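Local coordinates for protein beta-galactosidase (Streptococcus pneumoniae, PDB 4CUA) that hydrolyses beta-galactosides as a multimodular enzyme, of which this fragment is a beta-sandwich carbohydrate-binding module that probably recognises sugars, at residues A[84-98]-A[158-172]. Sequence-based numbering, arbitrary orientation. Where two conformers were deposited one is given.
Sequences HEDHGVGAPKSYVIE and IRIRMVKADNKRGTS. With EDO (1,2-ethanediol), chain D; EDO (1,2-ethanediol), chain E.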
loop_
_atom_site.group_PDB
_atom_site.type_symbol
_atom_site.label_atom_id
_atom_site.label_comp_id
_atom_site.label_asym_id
_atom_site.label_seq_id
_atom_site.Cartn_x
_atom_site.Cartn_y
_atom_site.Cartn_z
ATOM N N HIS A 84 6.086 9.702 -4.472
ATOM C CA HIS A 84 6.957 10.178 -5.503
ATOM C C HIS A 84 6.196 11.082 -6.455
ATOM O O HIS A 84 5.027 10.922 -6.614
ATOM C CB HIS A 84 7.643 8.978 -6.210
ATOM C CG HIS A 84 8.053 9.244 -7.630
ATOM N ND1 HIS A 84 7.162 9.182 -8.659
ATOM C CD2 HIS A 84 9.229 9.632 -8.170
ATOM C CE1 HIS A 84 7.765 9.479 -9.797
ATOM N NE2 HIS A 84 9.029 9.756 -9.534
ATOM N N GLU A 85 6.888 12.019 -7.062
ATOM C CA GLU A 85 6.233 12.872 -8.057
ATOM C C GLU A 85 7.165 13.202 -9.189
ATOM O O GLU A 85 8.362 13.430 -9.018
ATOM C CB GLU A 85 5.715 14.176 -7.437
ATOM C CG GLU A 85 6.784 15.155 -7.008
ATOM C CD GLU A 85 6.206 16.463 -6.488
ATOM O OE1 GLU A 85 4.993 16.666 -6.563
ATOM O OE2 GLU A 85 6.980 17.288 -5.969
ATOM N N ASP A 86 6.564 13.275 -10.373
ATOM C CA ASP A 86 7.211 13.764 -11.587
ATOM C C ASP A 86 6.089 14.495 -12.395
ATOM O O ASP A 86 5.041 14.767 -11.840
ATOM C CB ASP A 86 7.991 12.692 -12.336
ATOM C CG ASP A 86 7.110 11.546 -12.893
ATOM O OD1 ASP A 86 5.888 11.702 -13.067
ATOM O OD2 ASP A 86 7.752 10.483 -13.186
ATOM N N HIS A 87 6.321 14.797 -13.673
ATOM C CA HIS A 87 5.300 15.493 -14.460
ATOM C C HIS A 87 3.977 14.723 -14.477
ATOM O O HIS A 87 2.903 15.328 -14.465
ATOM C CB HIS A 87 5.797 15.724 -15.897
ATOM C CG HIS A 87 4.823 16.462 -16.761
ATOM N ND1 HIS A 87 4.452 17.771 -16.519
ATOM C CD2 HIS A 87 4.161 16.084 -17.884
ATOM C CE1 HIS A 87 3.588 18.157 -17.444
ATOM N NE2 HIS A 87 3.389 17.152 -18.276
ATOM N N GLY A 88 4.067 13.391 -14.476
ATOM C CA GLY A 88 2.915 12.542 -14.635
ATOM C C GLY A 88 2.187 11.943 -13.450
ATOM O O GLY A 88 1.045 11.565 -13.556
ATOM N N VAL A 89 2.875 11.929 -12.273
ATOM C CA VAL A 89 2.335 11.351 -11.092
ATOM C C VAL A 89 2.678 12.163 -9.863
ATOM O O VAL A 89 3.608 12.988 -9.928
ATOM C CB VAL A 89 2.888 9.896 -10.857
ATOM C CG1 VAL A 89 2.433 8.965 -11.981
ATOM C CG2 VAL A 89 4.374 9.842 -10.664
ATOM N N GLY A 90 2.003 11.882 -8.769
ATOM C CA GLY A 90 2.354 12.466 -7.477
ATOM C C GLY A 90 1.522 11.941 -6.365
ATOM O O GLY A 90 0.837 10.929 -6.474
ATOM N N ALA A 91 1.589 12.620 -5.211
ATOM C CA ALA A 91 0.743 12.276 -4.065
ATOM C C ALA A 91 -0.741 12.386 -4.472
ATOM O O ALA A 91 -1.092 13.168 -5.368
ATOM C CB ALA A 91 1.070 13.239 -2.944
ATOM N N PRO A 92 -1.607 11.636 -3.813
ATOM C CA PRO A 92 -3.039 11.679 -4.178
ATOM C C PRO A 92 -3.717 12.917 -3.586
ATOM O O PRO A 92 -3.221 13.500 -2.631
ATOM C CB PRO A 92 -3.589 10.433 -3.537
ATOM C CG PRO A 92 -2.651 10.147 -2.347
ATOM C CD PRO A 92 -1.319 10.655 -2.772
ATOM N N LYS A 93 -4.847 13.290 -4.154
ATOM C CA LYS A 93 -5.597 14.399 -3.562
ATOM C C LYS A 93 -6.445 13.959 -2.377
ATOM O O LYS A 93 -6.815 14.809 -1.580
ATOM C CB LYS A 93 -6.494 15.070 -4.625
ATOM C CG LYS A 93 -7.623 14.223 -5.171
ATOM C CD LYS A 93 -8.520 15.046 -6.124
ATOM C CE LYS A 93 -9.621 14.211 -6.723
ATOM N NZ LYS A 93 -10.528 15.142 -7.535
ATOM N N SER A 94 -6.809 12.695 -2.253
ATOM C CA SER A 94 -7.569 12.220 -1.142
ATOM C C SER A 94 -7.221 10.758 -0.917
ATOM O O SER A 94 -6.713 10.102 -1.839
ATOM C CB SER A 94 -9.080 12.413 -1.417
ATOM O OG SER A 94 -9.565 11.534 -2.421
ATOM N N TYR A 95 -7.452 10.264 0.280
ATOM C CA TYR A 95 -7.172 8.870 0.630
ATOM C C TYR A 95 -7.935 8.417 1.840
ATOM O O TYR A 95 -8.462 9.225 2.631
ATOM C CB TYR A 95 -5.640 8.680 0.912
ATOM C CG TYR A 95 -5.218 9.502 2.129
ATOM C CD1 TYR A 95 -4.844 10.809 2.010
ATOM C CD2 TYR A 95 -5.217 8.941 3.378
ATOM C CE1 TYR A 95 -4.510 11.585 3.136
ATOM C CE2 TYR A 95 -4.892 9.710 4.493
ATOM C CZ TYR A 95 -4.520 11.003 4.338
ATOM O OH TYR A 95 -4.215 11.762 5.491
ATOM N N VAL A 96 -8.029 7.131 2.003
ATOM C CA VAL A 96 -8.570 6.502 3.174
ATOM C C VAL A 96 -7.647 5.344 3.506
ATOM O O VAL A 96 -7.281 4.554 2.632
ATOM C CB VAL A 96 -9.949 5.899 2.937
ATOM C CG1 VAL A 96 -10.459 5.163 4.154
ATOM C CG2 VAL A 96 -10.892 7.024 2.541
ATOM N N ILE A 97 -7.269 5.220 4.768
ATOM C CA ILE A 97 -6.534 4.058 5.245
ATOM C C ILE A 97 -7.485 3.071 5.916
ATOM O O ILE A 97 -8.310 3.464 6.790
ATOM C CB ILE A 97 -5.389 4.462 6.217
ATOM C CG1 ILE A 97 -4.408 5.388 5.521
ATOM C CG2 ILE A 97 -4.694 3.249 6.791
ATOM C CD1 ILE A 97 -3.401 6.071 6.400
ATOM N N GLU A 98 -7.404 1.813 5.523
ATOM C CA GLU A 98 -8.381 0.778 5.858
ATOM C C GLU A 98 -7.710 -0.477 6.305
ATOM O O GLU A 98 -6.577 -0.734 5.893
ATOM C CB GLU A 98 -9.240 0.486 4.599
ATOM C CG GLU A 98 -10.094 1.673 4.238
ATOM C CD GLU A 98 -10.789 1.569 2.883
ATOM O OE1 GLU A 98 -10.189 1.135 1.872
ATOM O OE2 GLU A 98 -11.962 1.959 2.837
ATOM N N ILE A 158 -3.531 -4.120 5.758
ATOM C CA ILE A 158 -3.994 -2.783 5.655
ATOM C C ILE A 158 -3.741 -2.317 4.255
ATOM O O ILE A 158 -2.868 -2.876 3.584
ATOM C CB ILE A 158 -3.440 -1.818 6.734
ATOM C CG1 ILE A 158 -1.938 -1.583 6.504
ATOM C CG2 ILE A 158 -3.803 -2.377 8.113
ATOM C CD1 ILE A 158 -1.415 -0.309 7.115
ATOM N N ARG A 159 -4.489 -1.317 3.857
ATOM C CA ARG A 159 -4.290 -0.651 2.583
ATOM C C ARG A 159 -4.590 0.827 2.664
ATOM O O ARG A 159 -5.311 1.311 3.575
ATOM C CB ARG A 159 -5.105 -1.266 1.454
ATOM C CG ARG A 159 -6.602 -0.956 1.489
ATOM C CD ARG A 159 -7.324 -1.791 0.441
ATOM N NE ARG A 159 -8.725 -1.371 0.420
ATOM C CZ ARG A 159 -9.623 -1.954 -0.385
ATOM N NH1 ARG A 159 -9.251 -2.893 -1.247
ATOM N NH2 ARG A 159 -10.867 -1.534 -0.333
ATOM N N ILE A 160 -4.008 1.570 1.747
ATOM C CA ILE A 160 -4.283 2.953 1.549
ATOM C C ILE A 160 -4.931 3.096 0.153
ATOM O O ILE A 160 -4.375 2.739 -0.830
ATOM C CB ILE A 160 -3.060 3.876 1.842
ATOM C CG1 ILE A 160 -3.437 5.316 1.712
ATOM C CG2 ILE A 160 -1.861 3.514 0.946
ATOM C CD1 ILE A 160 -2.374 6.321 2.106
ATOM N N ARG A 161 -6.146 3.650 0.156
ATOM C CA ARG A 161 -6.991 3.764 -1.050
ATOM C C ARG A 161 -7.065 5.226 -1.412
ATOM O O ARG A 161 -7.452 6.104 -0.585
ATOM C CB ARG A 161 -8.354 3.167 -0.722
ATOM C CG ARG A 161 -9.331 3.231 -1.905
ATOM C CD ARG A 161 -10.500 2.337 -1.677
ATOM N NE ARG A 161 -11.166 2.537 -0.388
ATOM C CZ ARG A 161 -12.010 3.515 -0.102
ATOM N NH1 ARG A 161 -12.385 4.403 -1.017
ATOM N NH2 ARG A 161 -12.525 3.558 1.110
HETATM N N MSE A 162 -6.663 5.545 -2.641
HETATM C CA MSE A 162 -6.236 6.872 -2.998
HETATM C C MSE A 162 -6.748 7.382 -4.329
HETATM O O MSE A 162 -6.774 6.623 -5.290
HETATM C CB MSE A 162 -4.705 6.892 -3.190
HETATM C CG MSE A 162 -4.000 6.511 -1.879
HETATM SE SE MSE A 162 -2.094 6.140 -2.189
HETATM C CE MSE A 162 -2.296 4.503 -3.233
ATOM N N VAL A 163 -7.179 8.624 -4.385
ATOM C CA VAL A 163 -7.599 9.218 -5.656
ATOM C C VAL A 163 -6.522 10.138 -6.150
ATOM O O VAL A 163 -6.019 11.017 -5.401
ATOM C CB VAL A 163 -8.909 10.009 -5.492
ATOM C CG1 VAL A 163 -9.341 10.490 -6.866
ATOM C CG2 VAL A 163 -9.993 9.138 -4.920
ATOM N N LYS A 164 -6.114 10.005 -7.413
ATOM C CA LYS A 164 -5.081 10.854 -7.954
ATOM C C LYS A 164 -5.415 12.313 -7.984
ATOM O O LYS A 164 -6.593 12.664 -8.033
ATOM C CB LYS A 164 -4.711 10.435 -9.372
ATOM C CG LYS A 164 -5.757 10.822 -10.401
ATOM C CD LYS A 164 -5.250 10.589 -11.812
ATOM C CE LYS A 164 -6.202 11.237 -12.846
ATOM N NZ LYS A 164 -6.277 12.722 -12.704
ATOM N N ALA A 165 -4.392 13.134 -8.004
ATOM C CA ALA A 165 -4.567 14.577 -8.127
ATOM C C ALA A 165 -5.100 14.847 -9.547
ATOM O O ALA A 165 -4.712 14.211 -10.511
ATOM C CB ALA A 165 -3.256 15.268 -7.905
ATOM N N ASP A 166 -5.916 15.892 -9.660
ATOM C CA ASP A 166 -6.490 16.224 -10.959
ATOM C C ASP A 166 -5.498 16.646 -12.010
ATOM O O ASP A 166 -5.663 16.325 -13.230
ATOM C CB ASP A 166 -7.529 17.336 -10.781
ATOM C CG ASP A 166 -8.731 16.918 -10.002
ATOM O OD1 ASP A 166 -8.968 15.730 -9.686
ATOM O OD2 ASP A 166 -9.545 17.853 -9.706
ATOM N N ASN A 167 -4.392 17.237 -11.605
ATOM C CA ASN A 167 -3.342 17.597 -12.519
ATOM C C ASN A 167 -2.282 16.511 -12.795
ATOM O O ASN A 167 -1.260 16.776 -13.413
ATOM C CB ASN A 167 -2.683 18.934 -12.114
ATOM C CG ASN A 167 -1.817 18.836 -10.872
ATOM O OD1 ASN A 167 -1.795 17.836 -10.161
ATOM N ND2 ASN A 167 -1.063 19.886 -10.628
ATOM N N LYS A 168 -2.558 15.282 -12.359
ATOM C CA LYS A 168 -1.644 14.178 -12.589
ATOM C C LYS A 168 -2.367 13.076 -13.352
ATOM O O LYS A 168 -3.597 13.018 -13.359
ATOM C CB LYS A 168 -1.166 13.651 -11.233
ATOM C CG LYS A 168 -0.360 14.604 -10.395
ATOM C CD LYS A 168 0.924 15.063 -11.023
ATOM C CE LYS A 168 1.772 15.904 -10.069
ATOM N NZ LYS A 168 3.055 16.258 -10.667
ATOM N N ARG A 169 -1.587 12.142 -13.886
ATOM C CA ARG A 169 -2.115 10.993 -14.578
ATOM C C ARG A 169 -2.068 9.711 -13.656
ATOM O O ARG A 169 -2.437 8.617 -14.067
ATOM C CB ARG A 169 -1.360 10.783 -15.885
ATOM C CG ARG A 169 -1.574 11.921 -16.931
ATOM C CD ARG A 169 -0.693 11.766 -18.131
ATOM N NE ARG A 169 -1.202 10.684 -19.017
ATOM C CZ ARG A 169 -0.539 10.218 -20.068
ATOM N NH1 ARG A 169 0.613 10.718 -20.445
ATOM N NH2 ARG A 169 -1.112 9.252 -20.788
ATOM N N GLY A 170 -1.602 9.890 -12.404
ATOM C CA GLY A 170 -1.641 8.803 -11.442
ATOM C C GLY A 170 -1.040 9.195 -10.126
ATOM O O GLY A 170 -0.498 10.286 -9.980
ATOM N N THR A 171 -1.160 8.229 -9.194
ATOM C CA THR A 171 -0.592 8.295 -7.848
ATOM C C THR A 171 0.669 7.463 -7.889
ATOM O O THR A 171 0.796 6.537 -8.686
ATOM C CB THR A 171 -1.576 7.775 -6.825
ATOM O OG1 THR A 171 -2.748 8.614 -6.918
ATOM C CG2 THR A 171 -1.024 7.902 -5.411
ATOM N N SER A 172 1.602 7.809 -7.018
ATOM C CA SER A 172 2.899 7.173 -7.023
ATOM C C SER A 172 3.530 7.003 -5.625
ATOM O O SER A 172 3.587 7.943 -4.847
ATOM C CB SER A 172 3.846 7.984 -7.888
ATOM O OG SER A 172 5.172 7.459 -7.956
HETATM C C1 EDO D . 5.583 7.869 -13.833
HETATM O O1 EDO D . 6.847 8.300 -14.311
HETATM C C2 EDO D . 5.295 6.415 -14.135
HETATM O O2 EDO D . 6.266 5.604 -13.393
HETATM C C1 EDO E . -8.459 -4.245 -3.957
HETATM O O1 EDO E . -8.414 -4.733 -5.216
HETATM C C2 EDO E . -6.983 -4.375 -3.394
HETATM O O2 EDO E . -6.838 -3.471 -2.431
HETATM O O HOH W 1 0.275 14.944 -15.513
HETATM O O HOH W 2 2.668 17.870 -13.117
HETATM O O HOH W 3 -1.704 12.140 -8.035
HETATM O O HOH W 4 -13.350 -0.043 1.114
#
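Glu98 pairs with Arg159 across antiparallel strands 94-98 and 158-163, whose axes approach to 4.7 Å, and reaches diagonally to Arg161. The three form a salt-bridge network on the face that also carries Ser94, Val96 and Val163. Glu98 OE1 accepts from Arg161 NE (2.8 Å) on its syn side and from Arg159 NE (3.2 Å) on its anti side, the two donors arriving from opposite faces of the carboxylate plane. A bend at chi3 (52°) swings the Arg161 guanidinium back, so that Val96 CB lies over one of its faces while NH2 turns to Glu98 OE2. Glu58 pairs with Arg161 NH1. This side is wetter: a water donates to Glu98 OE2. An ethanediol, probably from the crystallisation liquor, accepts from Arg159 NH1.

The other face is apolar and tightly filled. Ile97 CG1 meets Ile160 CG1 at 3.9 Å, Ile160 CD1 comes obliquely to the Tyr95 ring, and the Pro92 ring lies against CB and CG of selenomethionine Met162, which also touches Phe83 and Trp49.

Beyond the ladder the segments meet mostly as loops, with a single backbone bridge between Gly90 and Thr171. Lys93, extended beyond CG, runs past Lys164 O to the exposed Asp166, where Lys93 NZ makes a salt bridge to Asp166 OD1 (2.7 Å). Lys168, bent at chi2 (-61°), lies along the Val89 backbone and gives NZ to Asp86 O (2.7 Å). Ser172 CB presses on Val89 CG2 at 3.4 Å, and Ser172 OG hydrogen-bonds His84 ND1 (2.7 Å) at the ring edge. Two arginines sharing one carboxylate would probably keep Glu98 ionised, adding charge on one face, as apolar contact does on the other, to the backbone ladder joining these strands of a galactose-binding-like fold.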